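Local coordinates for ancylostoma secreted protein 1 (Necator americanus, PDB 3NT8) that is associated with the transition to parasitism by infective hookworm larvae, and consists of two CAP domains of the cysteine-rich secretory protein family, at residues L242-H245 with N246-S250; A322-A325 with S326-W330; S250-R254 with G255-D259; T413-V416 with T417-L420. All blocks are in the same frame, centred on the assembly; numbering follows the deposited sequence.

Interaction 1: residues L242-H245 with N246-S250; sequences LSVH and NEFRS
Val-244 lays its CG1 methyl beside the ring of Phe-248, one turn further along helix 235-253 of the second CAP domain. The Val-244 CG1 to Phe-248 CE2 distance is 3.6 Å. CG1 stands anti to the backbone N (chi1 179°), and this turns it along the helix toward the ring. The two side chains run side by side and point the same way, toward helix 318-330, where Phe-248 stacks on Trp-330. Leu-242 and Asn-246 form a second such pair on another side of the helix, with Leu-242 CD1 3.8 Å from Asn-246 ND2.

Four helical i to i+4 bonds join the segments. The one from Phe-248 N to Val-244 O is the longest, at 3.3 Å. His-245 is held at both ring nitrogens, ND1 by Phe-241 O one turn back in the same helix, and NE2 by the hydroxyl of Tyr-387. Like NE2, other buried polar groups reach across to other parts of the domain. The amide oxygen of Asn-246 accepts from the backbone N of Met-274. Arg-249 passes its CG at 3.5 Å from His-245 O, then bends at chi3 (78°). Its guanidinium bonds the carbonyl oxygens of Leu-272, Met-362 and Trp-364.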
ATOM      1  N   LEU A 242       7.495 -11.879  -2.433  1.00 19.47           N
ATOM      2  CA  LEU A 242       7.395 -13.237  -2.890  1.00 19.76           C
ATOM      3  C   LEU A 242       6.004 -13.777  -2.639  1.00 19.76           C
ATOM      4  O   LEU A 242       5.432 -14.397  -3.539  1.00 20.51           O
ATOM      5  CB  LEU A 242       8.506 -14.122  -2.303  1.00 19.74           C
ATOM      6  CG  LEU A 242       8.607 -15.578  -2.756  1.00 20.79           C
ATOM      7  CD1 LEU A 242       8.978 -15.690  -4.211  1.00 20.28           C
ATOM      8  CD2 LEU A 242       9.594 -16.412  -1.878  1.00 18.65           C
ATOM      9  N   SER A 243       5.468 -13.533  -1.435  1.00 20.17           N
ATOM     10  CA  SER A 243       4.136 -13.978  -1.056  1.00 20.36           C
ATOM     11  C   SER A 243       3.060 -13.235  -1.842  1.00 20.42           C
ATOM     12  O   SER A 243       2.115 -13.871  -2.292  1.00 22.13           O
ATOM     13  CB  SER A 243       3.865 -13.804   0.435  1.00 19.93           C
ATOM     14  OG  SER A 243       3.962 -12.421   0.762  1.00 22.11           O
ATOM     15  N   VAL A 244       3.186 -11.908  -1.976  1.00 19.61           N
ATOM     16  CA  VAL A 244       2.220 -11.144  -2.777  1.00 19.12           C
ATOM     17  C   VAL A 244       2.218 -11.596  -4.241  1.00 18.53           C
ATOM     18  O   VAL A 244       1.159 -11.754  -4.843  1.00 19.98           O
ATOM     19  CB  VAL A 244       2.381  -9.617  -2.653  1.00 19.81           C
ATOM     20  CG1 VAL A 244       1.342  -8.904  -3.558  1.00 17.03           C
ATOM     21  CG2 VAL A 244       2.177  -9.159  -1.196  1.00 15.22           C
ATOM     22  N   HIS A 245       3.386 -11.860  -4.805  1.00 18.40           N
ATOM     23  CA  HIS A 245       3.444 -12.443  -6.158  1.00 17.80           C
ATOM     24  C   HIS A 245       2.755 -13.757  -6.278  1.00 17.24           C
ATOM     25  O   HIS A 245       1.857 -13.929  -7.134  1.00 18.49           O
ATOM     26  CB  HIS A 245       4.853 -12.528  -6.716  1.00 17.98           C
ATOM     27  CG  HIS A 245       5.341 -11.211  -7.268  1.00 19.98           C
ATOM     28  ND1 HIS A 245       5.529 -10.084  -6.477  1.00 17.48           N
ATOM     29  CD2 HIS A 245       5.671 -10.840  -8.530  1.00 21.14           C
ATOM     30  CE1 HIS A 245       5.951  -9.085  -7.229  1.00 16.52           C
ATOM     31  NE2 HIS A 245       6.031  -9.512  -8.481  1.00 22.65           N
ATOM     32  N   ASN A 246       3.163 -14.688  -5.438  1.00 16.72           N
ATOM     33  CA  ASN A 246       2.641 -16.039  -5.489  1.00 17.01           C
ATOM     34  C   ASN A 246       1.182 -16.182  -5.224  1.00 16.53           C
ATOM     35  O   ASN A 246       0.566 -17.020  -5.843  1.00 16.45           O
ATOM     36  CB  ASN A 246       3.452 -17.012  -4.623  1.00 17.07           C
ATOM     37  CG  ASN A 246       4.680 -17.558  -5.368  1.00 18.14           C
ATOM     38  OD1 ASN A 246       4.567 -17.844  -6.532  1.00 17.54           O
ATOM     39  ND2 ASN A 246       5.841 -17.707  -4.690  1.00 20.55           N
ATOM     40  N   GLU A 247       0.655 -15.369  -4.295  1.00 16.78           N
ATOM     41  CA  GLU A 247      -0.715 -15.399  -3.968  1.00 18.50           C
ATOM     42  C   GLU A 247      -1.603 -14.886  -5.113  1.00 18.35           C
ATOM     43  O   GLU A 247      -2.713 -15.366  -5.311  1.00 17.37           O
ATOM     44  CB  GLU A 247      -0.964 -14.595  -2.697  1.00 20.04           C
ATOM     45  CG  GLU A 247      -0.497 -15.310  -1.471  1.00 24.46           C
ATOM     46  CD  GLU A 247      -1.027 -14.731  -0.176  1.00 31.90           C
ATOM     47  OE1 GLU A 247      -1.709 -13.675  -0.180  1.00 38.89           O
ATOM     48  OE2 GLU A 247      -0.754 -15.351   0.868  1.00 35.34           O
ATOM     49  N   PHE A 248      -1.105 -13.894  -5.838  1.00 17.63           N
ATOM     50  CA  PHE A 248      -1.764 -13.433  -7.021  1.00 17.44           C
ATOM     51  C   PHE A 248      -1.676 -14.467  -8.157  1.00 17.52           C
ATOM     52  O   PHE A 248      -2.677 -14.706  -8.853  1.00 17.43           O
ATOM     53  CB  PHE A 248      -1.190 -12.096  -7.455  1.00 17.35           C
ATOM     54  CG  PHE A 248      -1.744 -10.872  -6.735  1.00 14.13           C
ATOM     55  CD1 PHE A 248      -3.102 -10.734  -6.489  1.00 16.97           C
ATOM     56  CD2 PHE A 248      -0.892  -9.779  -6.436  1.00 12.44           C
ATOM     57  CE1 PHE A 248      -3.675  -9.558  -5.875  1.00 14.44           C
ATOM     58  CE2 PHE A 248      -1.444  -8.599  -5.815  1.00 16.90           C
ATOM     59  CZ  PHE A 248      -2.872  -8.507  -5.567  1.00 14.42           C
ATOM     60  N   ARG A 249      -0.519 -15.096  -8.341  1.00 15.79           N
ATOM     61  CA  ARG A 249      -0.411 -16.140  -9.362  1.00 15.98           C
ATOM     62  C   ARG A 249      -1.302 -17.348  -9.011  1.00 17.19           C
ATOM     63  O   ARG A 249      -1.831 -18.010  -9.912  1.00 16.68           O
ATOM     64  CB  ARG A 249       1.028 -16.606  -9.472  1.00 14.83           C
ATOM     65  CG  ARG A 249       1.893 -15.630 -10.225  1.00 15.52           C
ATOM     66  CD  ARG A 249       3.360 -15.879 -10.039  1.00 14.10           C
ATOM     67  NE  ARG A 249       3.811 -16.982 -10.861  1.00 12.70           N
ATOM     68  CZ  ARG A 249       4.183 -16.862 -12.125  1.00 13.41           C
ATOM     69  NH1 ARG A 249       4.152 -15.653 -12.738  1.00 15.33           N
ATOM     70  NH2 ARG A 249       4.557 -17.930 -12.802  1.00 13.54           N
ATOM     71  N   SER A 250      -1.417 -17.655  -7.708  1.00 16.78           N
ATOM     72  CA  SER A 250      -2.311 -18.732  -7.274  1.00 17.88           C
ATOM     73  C   SER A 250      -3.775 -18.423  -7.601  1.00 17.75           C
ATOM     74  O   SER A 250      -4.523 -19.275  -8.144  1.00 19.37           O
ATOM     75  CB  SER A 250      -2.151 -19.015  -5.781  1.00 15.88           C
ATOM     76  OG  SER A 250      -3.081 -20.000  -5.370  1.00 16.70           O
TER

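Interaction 2: residues A322-A325 with S326-W330; sequences AKQA and SQLWW
Residues 322-325 and 326-330 are consecutive turns of helix 318-330, with regular helical backbone angles. Four i to i+4 bonds cross from one to the other. The straightest runs from Trp-329 N to Ala-325 O, with an N-H...O angle of 169°.

Ser-326 adds a side-chain bond to this ladder. With OG beside its own backbone N (chi1 -70°), the hydroxyl comes within 3.0 Å of Ala-322 O, to which Ser-326 OG donates. Ser-326 N donates to the same oxygen, and the two donors approach from opposite faces of the carbonyl plane. One backbone acceptor is thus gripped twice, and the buried hydroxyl has a partner within its own helix.

Trp-329 folds its indole back over the preceding turn. Ala-325 O lies 3.2 Å above the Trp-329 ring plane, near its rim. Ala-325 CB sits over the six-membered ring of Trp-329 in a CH-pi contact, 4.2 Å from the ring centroid and 18° off the normal. Trp-329 NE1 bonds Ile-308 O, which helps fix the rotation of the ring.

On another side, Lys-323 and Gln-327 cross obliquely, and Lys-323 CE comes 3.5 Å from Gln-327 NE2. Gln-324 and Leu-328 lie alongside each other, with Gln-324 CG 4.0 Å from Leu-328 CD1. The Gln-324 OE1 atom bonds the hydroxyl of Tyr-309.

These contacts belong to a helix of the alpha-beta-alpha sandwich of the CAP fold, packed against strand 305-311, helix 235-253 and helix 357-363.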
ATOM      1  N   ALA A 322       6.664  -2.485  -0.800  1.00 19.91           N
ATOM      2  CA  ALA A 322       6.715  -3.733  -1.575  1.00 21.55           C
ATOM      3  C   ALA A 322       5.261  -4.191  -1.909  1.00 22.54           C
ATOM      4  O   ALA A 322       5.004  -4.623  -3.014  1.00 21.58           O
ATOM      5  CB  ALA A 322       7.473  -4.807  -0.819  1.00 21.99           C
ATOM      6  N   LYS A 323       4.317  -3.964  -0.976  1.00 23.05           N
ATOM      7  CA  LYS A 323       2.976  -4.496  -1.085  1.00 24.26           C
ATOM      8  C   LYS A 323       2.226  -3.571  -2.053  1.00 24.61           C
ATOM      9  O   LYS A 323       1.488  -4.039  -2.968  1.00 24.94           O
ATOM     10  CB  LYS A 323       2.279  -4.604   0.321  1.00 24.95           C
ATOM     11  CG  LYS A 323       1.055  -5.562   0.384  1.00 28.90           C
ATOM     12  CD  LYS A 323       0.171  -5.409   1.631  1.00 37.03           C
ATOM     13  CE  LYS A 323      -1.149  -6.217   1.502  1.00 40.26           C
ATOM     14  NZ  LYS A 323      -0.986  -7.699   1.115  1.00 41.09           N
ATOM     15  N   GLN A 324       2.407  -2.266  -1.858  1.00 22.06           N
ATOM     16  CA  GLN A 324       1.786  -1.295  -2.725  1.00 21.40           C
ATOM     17  C   GLN A 324       2.267  -1.441  -4.210  1.00 20.32           C
ATOM     18  O   GLN A 324       1.494  -1.255  -5.134  1.00 21.38           O
ATOM     19  CB  GLN A 324       2.078   0.110  -2.223  1.00 19.55           C
ATOM     20  CG  GLN A 324       1.188   1.157  -2.789  1.00 21.99           C
ATOM     21  CD  GLN A 324       1.617   2.591  -2.376  1.00 26.83           C
ATOM     22  OE1 GLN A 324       2.224   3.348  -3.187  1.00 24.76           O
ATOM     23  NE2 GLN A 324       1.290   2.971  -1.125  1.00 25.09           N
ATOM     24  N   ALA A 325       3.541  -1.692  -4.417  1.00 18.75           N
ATOM     25  CA  ALA A 325       4.114  -1.751  -5.773  1.00 17.20           C
ATOM     26  C   ALA A 325       3.539  -2.955  -6.440  1.00 15.50           C
ATOM     27  O   ALA A 325       3.089  -2.863  -7.561  1.00 17.15           O
ATOM     28  CB  ALA A 325       5.665  -1.848  -5.744  1.00 16.90           C
ATOM     29  N   SER A 326       3.613  -4.086  -5.767  1.00 14.36           N
ATOM     30  CA  SER A 326       3.097  -5.327  -6.277  1.00 14.27           C
ATOM     31  C   SER A 326       1.618  -5.225  -6.709  1.00 14.60           C
ATOM     32  O   SER A 326       1.242  -5.745  -7.754  1.00 13.47           O
ATOM     33  CB  SER A 326       3.327  -6.396  -5.217  1.00 13.27           C
ATOM     34  OG  SER A 326       4.717  -6.662  -5.128  1.00 14.41           O
ATOM     35  N   GLN A 327       0.811  -4.519  -5.902  1.00 15.05           N
ATOM     36  CA  GLN A 327      -0.633  -4.460  -6.141  1.00 16.33           C
ATOM     37  C   GLN A 327      -0.926  -3.513  -7.294  1.00 17.34           C
ATOM     38  O   GLN A 327      -1.828  -3.780  -8.068  1.00 17.81           O
ATOM     39  CB  GLN A 327      -1.398  -4.014  -4.864  1.00 16.08           C
ATOM     40  CG  GLN A 327      -1.412  -5.134  -3.737  1.00 14.22           C
ATOM     41  CD  GLN A 327      -1.868  -4.554  -2.371  1.00 22.64           C
ATOM     42  OE1 GLN A 327      -1.650  -3.371  -2.080  1.00 21.20           O
ATOM     43  NE2 GLN A 327      -2.516  -5.367  -1.566  1.00 23.08           N
ATOM     44  N   LEU A 328      -0.203  -2.387  -7.359  1.00 17.35           N
ATOM     45  CA  LEU A 328      -0.379  -1.404  -8.458  1.00 18.27           C
ATOM     46  C   LEU A 328      -0.008  -2.060  -9.788  1.00 17.13           C
ATOM     47  O   LEU A 328      -0.707  -1.851 -10.799  1.00 19.10           O
ATOM     48  CB  LEU A 328       0.446  -0.122  -8.239  1.00 17.03           C
ATOM     49  CG  LEU A 328      -0.169   0.863  -7.221  1.00 22.19           C
ATOM     50  CD1 LEU A 328       0.793   2.038  -6.712  1.00 22.14           C
ATOM     51  CD2 LEU A 328      -1.563   1.431  -7.679  1.00 25.18           C
ATOM     52  N   TRP A 329       1.056  -2.836  -9.801  1.00 15.38           N
ATOM     53  CA  TRP A 329       1.380  -3.610 -11.023  1.00 14.55           C
ATOM     54  C   TRP A 329       0.269  -4.601 -11.393  1.00 14.71           C
ATOM     55  O   TRP A 329      -0.132  -4.641 -12.583  1.00 13.81           O
ATOM     56  CB  TRP A 329       2.653  -4.365 -10.875  1.00 14.45           C
ATOM     57  CG  TRP A 329       3.849  -3.517 -10.635  1.00 14.90           C
ATOM     58  CD1 TRP A 329       4.040  -2.251 -11.050  1.00  7.81           C
ATOM     59  CD2 TRP A 329       5.060  -3.917  -9.946  1.00 10.75           C
ATOM     60  NE1 TRP A 329       5.291  -1.816 -10.628  1.00  9.79           N
ATOM     61  CE2 TRP A 329       5.918  -2.815  -9.943  1.00  8.27           C
ATOM     62  CE3 TRP A 329       5.480  -5.090  -9.314  1.00  8.21           C
ATOM     63  CZ2 TRP A 329       7.181  -2.847  -9.335  1.00 11.04           C
ATOM     64  CZ3 TRP A 329       6.733  -5.084  -8.656  1.00  6.63           C
ATOM     65  CH2 TRP A 329       7.544  -3.989  -8.681  1.00  7.33           C
ATOM     66  N   TRP A 330      -0.213  -5.379 -10.393  1.00 13.56           N
ATOM     67  CA  TRP A 330      -1.242  -6.391 -10.583  1.00 15.15           C
ATOM     68  C   TRP A 330      -2.596  -5.836 -11.023  1.00 15.06           C
ATOM     69  O   TRP A 330      -3.280  -6.467 -11.860  1.00 14.84           O
ATOM     70  CB  TRP A 330      -1.405  -7.275  -9.327  1.00 14.26           C
ATOM     71  CG  TRP A 330      -2.218  -8.518  -9.594  1.00 15.09           C
ATOM     72  CD1 TRP A 330      -3.562  -8.695  -9.355  1.00 17.88           C
ATOM     73  CD2 TRP A 330      -1.767  -9.759 -10.206  1.00 17.40           C
ATOM     74  NE1 TRP A 330      -3.961  -9.965  -9.759  1.00 15.25           N
ATOM     75  CE2 TRP A 330      -2.872 -10.634 -10.259  1.00 16.37           C
ATOM     76  CE3 TRP A 330      -0.528 -10.216 -10.682  1.00 17.80           C
ATOM     77  CZ2 TRP A 330      -2.776 -11.921 -10.793  1.00 15.19           C
ATOM     78  CZ3 TRP A 330      -0.443 -11.487 -11.200  1.00 12.20           C
ATOM     79  CH2 TRP A 330      -1.548 -12.322 -11.249  1.00 14.57           C
TER

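Interaction 3: residues S250-R254 with G255-D259; sequences SSVAR and GLEPD
Ser-251, in the last turn of helix 235-253, is the main polar link to the chain that follows. Its OG is anti to the backbone N (chi1 -169°). Ser-251 OG donates to Glu-257 OE2 at 2.8 Å, meeting the anti lone pair of that oxygen. Ser-251 O takes Leu-256 N at 3.0 Å. The next carbonyl, Val-252 O, takes Gly-255 N in a weak bond of 3.3 Å. These two backbone bonds form a Schellman motif that ends the helix. Gly-255 is its C-prime residue, with positive phi (81°).

Val-252 packs its CB 3.9 Å from Glu-257 CG, the two side chains crossing at about a right angle. A water bridges the same two residues, donating to Val-252 O and accepting from Glu-257 N. Ala-253 closes the regular helix. Arg-254 bends at chi3 and brings NH1 to 3.3 Å from Leu-256 CD1, while its NE bonds Glu-418 O. Within 250-254, Arg-254 NH2 donates to Ser-250 OG at 2.9 Å.

The carboxylate of Glu-257 is buried and held at both oxygens. Ser-251 OG grips OE2, and Trp-330 NE1 donates to OE1. Two neutral donors would probably help to stabilise a negative charge here, and they tie the chain after the helix to both helix 235-253 and helix 318-330.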
ATOM      1  N   SER A 250      -1.417 -17.655  -7.708  1.00 16.78           N
ATOM      2  CA  SER A 250      -2.311 -18.732  -7.274  1.00 17.88           C
ATOM      3  C   SER A 250      -3.775 -18.423  -7.601  1.00 17.75           C
ATOM      4  O   SER A 250      -4.523 -19.275  -8.144  1.00 19.37           O
ATOM      5  CB  SER A 250      -2.151 -19.015  -5.781  1.00 15.88           C
ATOM      6  OG  SER A 250      -3.081 -20.000  -5.370  1.00 16.70           O
ATOM      7  N   SER A 251      -4.176 -17.193  -7.261  1.00 17.62           N
ATOM      8  CA  SER A 251      -5.489 -16.717  -7.527  1.00 17.19           C
ATOM      9  C   SER A 251      -5.827 -16.726  -8.999  1.00 17.43           C
ATOM     10  O   SER A 251      -6.919 -17.174  -9.376  1.00 16.67           O
ATOM     11  CB  SER A 251      -5.717 -15.351  -6.942  1.00 17.21           C
ATOM     12  OG  SER A 251      -7.113 -15.081  -7.036  1.00 21.54           O
ATOM     13  N   VAL A 252      -4.911 -16.214  -9.825  1.00 17.38           N
ATOM     14  CA  VAL A 252      -5.152 -16.141 -11.258  1.00 17.01           C
ATOM     15  C   VAL A 252      -5.195 -17.508 -11.916  1.00 17.04           C
ATOM     16  O   VAL A 252      -5.983 -17.684 -12.847  1.00 18.89           O
ATOM     17  CB  VAL A 252      -4.165 -15.167 -11.979  1.00 16.33           C
ATOM     18  CG1 VAL A 252      -2.955 -15.869 -12.454  1.00 18.03           C
ATOM     19  CG2 VAL A 252      -4.810 -14.442 -13.109  1.00 16.46           C
ATOM     20  N   ALA A 253      -4.387 -18.465 -11.462  1.00 17.00           N
ATOM     21  CA  ALA A 253      -4.401 -19.771 -12.059  1.00 17.56           C
ATOM     22  C   ALA A 253      -5.716 -20.505 -11.806  1.00 18.13           C
ATOM     23  O   ALA A 253      -6.081 -21.349 -12.578  1.00 20.01           O
ATOM     24  CB  ALA A 253      -3.253 -20.601 -11.592  1.00 18.08           C
ATOM     25  N   ARG A 254      -6.399 -20.182 -10.730  1.00 17.96           N
ATOM     26  CA  ARG A 254      -7.598 -20.892 -10.317  1.00 19.44           C
ATOM     27  C   ARG A 254      -8.858 -20.201 -10.795  1.00 20.00           C
ATOM     28  O   ARG A 254      -9.933 -20.591 -10.429  1.00 21.03           O
ATOM     29  CB  ARG A 254      -7.619 -21.089  -8.801  1.00 17.29           C
ATOM     30  CG  ARG A 254      -6.757 -22.295  -8.371  1.00 18.83           C
ATOM     31  CD  ARG A 254      -6.665 -22.345  -6.891  1.00 15.37           C
ATOM     32  NE  ARG A 254      -5.995 -21.209  -6.262  1.00 17.91           N
ATOM     33  CZ  ARG A 254      -6.586 -20.407  -5.368  1.00 19.27           C
ATOM     34  NH1 ARG A 254      -7.845 -20.632  -4.997  1.00 13.35           N
ATOM     35  NH2 ARG A 254      -5.903 -19.427  -4.771  1.00 17.26           N
ATOM     36  N   GLY A 255      -8.697 -19.179 -11.630  1.00 21.37           N
ATOM     37  CA  GLY A 255      -9.837 -18.510 -12.285  1.00 21.34           C
ATOM     38  C   GLY A 255     -10.512 -17.512 -11.392  1.00 21.47           C
ATOM     39  O   GLY A 255     -11.738 -17.318 -11.488  1.00 22.23           O
ATOM     40  N   LEU A 256      -9.756 -16.946 -10.437  1.00 20.16           N
ATOM     41  CA  LEU A 256     -10.437 -16.105  -9.435  1.00 20.85           C
ATOM     42  C   LEU A 256     -10.268 -14.608  -9.636  1.00 19.55           C
ATOM     43  O   LEU A 256     -10.966 -13.829  -8.983  1.00 21.22           O
ATOM     44  CB  LEU A 256     -10.067 -16.543  -8.008  1.00 19.39           C
ATOM     45  CG  LEU A 256     -10.475 -17.985  -7.710  1.00 22.66           C
ATOM     46  CD1 LEU A 256      -9.835 -18.313  -6.331  1.00 25.71           C
ATOM     47  CD2 LEU A 256     -11.998 -18.267  -7.649  1.00 25.62           C
ATOM     48  N   GLU A 257      -9.392 -14.199 -10.574  1.00 19.04           N
ATOM     49  CA  GLU A 257      -9.016 -12.793 -10.676  1.00 19.35           C
ATOM     50  C   GLU A 257      -9.954 -12.061 -11.689  1.00 19.83           C
ATOM     51  O   GLU A 257     -10.086 -12.490 -12.812  1.00 22.32           O
ATOM     52  CB  GLU A 257      -7.525 -12.591 -10.974  1.00 17.04           C
ATOM     53  CG  GLU A 257      -6.575 -12.942  -9.857  1.00 16.40           C
ATOM     54  CD  GLU A 257      -6.609 -11.941  -8.744  1.00 14.15           C
ATOM     55  OE1 GLU A 257      -6.631 -10.733  -9.016  1.00  8.85           O
ATOM     56  OE2 GLU A 257      -6.659 -12.391  -7.593  1.00 19.29           O
ATOM     57  N   PRO A 258     -10.583 -10.936 -11.305  1.00 19.34           N
ATOM     58  CA  PRO A 258     -11.443 -10.222 -12.266  1.00 18.93           C
ATOM     59  C   PRO A 258     -10.714  -9.546 -13.428  1.00 19.08           C
ATOM     60  O   PRO A 258      -9.592  -9.062 -13.274  1.00 18.47           O
ATOM     61  CB  PRO A 258     -12.168  -9.205 -11.402  1.00 20.57           C
ATOM     62  CG  PRO A 258     -11.424  -9.165 -10.126  1.00 20.77           C
ATOM     63  CD  PRO A 258     -10.739 -10.435  -9.943  1.00 20.04           C
ATOM     64  N   ASP A 259     -11.336  -9.540 -14.606  1.00 19.45           N
ATOM     65  CA  ASP A 259     -10.728  -8.980 -15.784  1.00 18.96           C
ATOM     66  C   ASP A 259     -11.633  -7.864 -16.256  1.00 19.43           C
ATOM     67  O   ASP A 259     -12.856  -8.078 -16.429  1.00 18.25           O
ATOM     68  CB  ASP A 259     -10.595 -10.049 -16.844  1.00 19.21           C
ATOM     69  CG  ASP A 259      -9.762  -9.592 -18.081  1.00 22.26           C
ATOM     70  OD1 ASP A 259      -9.750  -8.391 -18.372  1.00 22.62           O
ATOM     71  OD2 ASP A 259      -9.123 -10.428 -18.767  1.00 26.28           O
TER
HETATM   72  O   HOH W   1      -8.265 -15.627 -12.883  1.00 17.30           O

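Interaction 4: residues T413-V416 with T417-L420; sequences TCSV and TEGL
A type I beta-turn over residues 415-418, within a wider alpha-turn over 415-419, brings residues 413-416 and 417-420 together. It lies in the cysteine-rich C-terminal loop, after the last strand of the second CAP domain. The two segments run in roughly opposing directions, 137° apart. Both turns close on one oxygen, Ser-415 O, which accepts two backbone bonds. Gly-419 N closes the alpha-turn, reaching Ser-415 O at 2.7 Å, nearly along the C=O axis. Glu-418 N closes the beta-turn, reaching Ser-415 O at 3.1 Å from above the carbonyl plane, 61° out of it. Gly-419 has positive phi, a conformation that favours glycine, and it turns the chain back alongside Cys-414.

The Cys-414 SG atom, in a disulfide with Cys-405, lies 3.5 Å from Leu-420 N. The disulfide thus lies against the returning chain at Leu-420.

Ser-415 OG stands between its own backbone N and carbonyl carbon (chi1 63°). From there Ser-415 OG touches Glu-418 CB at 3.6 Å. Ser-415 OG also lies 3.7 Å from Thr-417 OG1.

The side chain of Leu-420 leaves the backbone away from 413-416, and it packs on Asn-246, Arg-249 and Ser-250 of helix 235-253. Glu-418 O also faces that helix, where it accepts from Ser-250 OG.

One water ties the open end of the turn. It accepts from Ser-415 N and donates to the carboxylate at Glu-418 OE1. The same water donates to Leu-420 O, at 2.7 Å.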
ATOM      1  N   THR A 413       5.315 -31.027  -8.357  1.00 34.25           N
ATOM      2  CA  THR A 413       4.153 -31.160  -7.488  1.00 33.99           C
ATOM      3  C   THR A 413       3.256 -29.939  -7.674  1.00 33.76           C
ATOM      4  O   THR A 413       3.731 -28.831  -7.976  1.00 32.87           O
ATOM      5  CB  THR A 413       4.480 -31.210  -5.952  1.00 34.58           C
ATOM      6  OG1 THR A 413       5.386 -30.164  -5.630  1.00 32.42           O
ATOM      7  CG2 THR A 413       5.042 -32.574  -5.510  1.00 35.94           C
ATOM      8  N   CYS A 414       1.967 -30.167  -7.424  1.00 32.71           N
ATOM      9  CA  CYS A 414       0.939 -29.182  -7.570  1.00 31.85           C
ATOM     10  C   CYS A 414      -0.320 -29.624  -6.833  1.00 31.25           C
ATOM     11  O   CYS A 414      -0.823 -30.721  -7.033  1.00 30.81           O
ATOM     12  CB  CYS A 414       0.645 -28.940  -9.059  1.00 31.20           C
ATOM     13  SG  CYS A 414      -0.353 -27.447  -9.392  1.00 30.67           S
ATOM     14  N   SER A 415      -0.840 -28.740  -5.994  1.00 31.77           N
ATOM     15  CA  SER A 415      -2.163 -28.939  -5.434  1.00 32.54           C
ATOM     16  C   SER A 415      -3.271 -28.105  -6.114  1.00 32.15           C
ATOM     17  O   SER A 415      -3.061 -26.966  -6.492  1.00 32.00           O
ATOM     18  CB  SER A 415      -2.133 -28.738  -3.910  1.00 32.52           C
ATOM     19  OG  SER A 415      -1.772 -27.430  -3.563  1.00 34.92           O
ATOM     20  N   VAL A 416      -4.461 -28.669  -6.256  1.00 32.71           N
ATOM     21  CA  VAL A 416      -5.540 -27.973  -6.949  1.00 33.17           C
ATOM     22  C   VAL A 416      -6.095 -26.833  -6.132  1.00 33.35           C
ATOM     23  O   VAL A 416      -6.773 -25.977  -6.673  1.00 34.45           O
ATOM     24  CB  VAL A 416      -6.717 -28.896  -7.441  1.00 33.16           C
ATOM     25  CG1 VAL A 416      -6.240 -29.833  -8.516  1.00 32.17           C
ATOM     26  CG2 VAL A 416      -7.417 -29.616  -6.280  1.00 32.56           C
ATOM     27  N   THR A 417      -5.811 -26.807  -4.842  1.00 33.51           N
ATOM     28  CA  THR A 417      -6.256 -25.707  -4.017  1.00 33.63           C
ATOM     29  C   THR A 417      -5.316 -24.504  -4.082  1.00 32.29           C
ATOM     30  O   THR A 417      -5.671 -23.441  -3.604  1.00 32.43           O
ATOM     31  CB  THR A 417      -6.384 -26.145  -2.551  1.00 34.75           C
ATOM     32  OG1 THR A 417      -5.102 -26.641  -2.092  1.00 36.91           O
ATOM     33  CG2 THR A 417      -7.442 -27.216  -2.416  1.00 36.72           C
ATOM     34  N   GLU A 418      -4.125 -24.672  -4.664  1.00 30.94           N
ATOM     35  CA  GLU A 418      -3.171 -23.561  -4.895  1.00 30.23           C
ATOM     36  C   GLU A 418      -2.930 -23.307  -6.422  1.00 29.66           C
ATOM     37  O   GLU A 418      -3.021 -22.179  -6.877  1.00 29.78           O
ATOM     38  CB  GLU A 418      -1.850 -23.837  -4.145  1.00 30.11           C
ATOM     39  CG  GLU A 418      -0.881 -22.731  -4.114  1.00 28.11           C
ATOM     40  CD  GLU A 418       0.512 -23.143  -3.630  1.00 31.48           C
ATOM     41  OE1 GLU A 418       0.906 -24.308  -3.801  1.00 28.82           O
ATOM     42  OE2 GLU A 418       1.250 -22.274  -3.104  1.00 33.98           O
ATOM     43  N   GLY A 419      -2.653 -24.360  -7.197  1.00 29.53           N
ATOM     44  CA  GLY A 419      -2.618 -24.282  -8.651  1.00 27.91           C
ATOM     45  C   GLY A 419      -1.288 -23.812  -9.201  1.00 28.08           C
ATOM     46  O   GLY A 419      -1.225 -23.218 -10.256  1.00 28.63           O
ATOM     47  N   LEU A 420      -0.212 -24.100  -8.474  1.00 29.02           N
ATOM     48  CA  LEU A 420       1.160 -23.684  -8.808  1.00 28.08           C
ATOM     49  C   LEU A 420       2.122 -24.875  -8.908  1.00 28.39           C
ATOM     50  O   LEU A 420       2.262 -25.631  -7.949  1.00 25.83           O
ATOM     51  CB  LEU A 420       1.664 -22.697  -7.743  1.00 27.33           C
ATOM     52  CG  LEU A 420       0.997 -21.318  -7.654  1.00 26.31           C
ATOM     53  CD1 LEU A 420       1.462 -20.539  -6.416  1.00 26.23           C
ATOM     54  CD2 LEU A 420       1.204 -20.484  -8.890  1.00 23.94           C
TER
HETATM   55  O   HOH W   2       0.401 -26.063  -6.072  1.00 38.71           O

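In the fold
Interactions 1 and 3 follow one another on helix 235-253 and share Ser-250. Interaction 2 lies on the neighbouring helix 318-330, its centre about 11 Å from that of interaction 1. Val-244 CG1 packs 3.6 Å from Ser-326 CB between them. Trp-330 joins interaction 2 to interaction 3, with Trp-330 CZ2 3.7 Å from Val-252 CB beside the bond to Glu-257. Interaction 4 approaches the end of helix 235-253 from the C-terminal loop. Its link to Ser-250 serves both interactions 1 and 3. Interactions 2 and 4 do not touch. Their centres are about 24 Å apart, and the centre of interaction 1 lies between, about 11 Å from that of interaction 2 and about 13 Å from that of interaction 4.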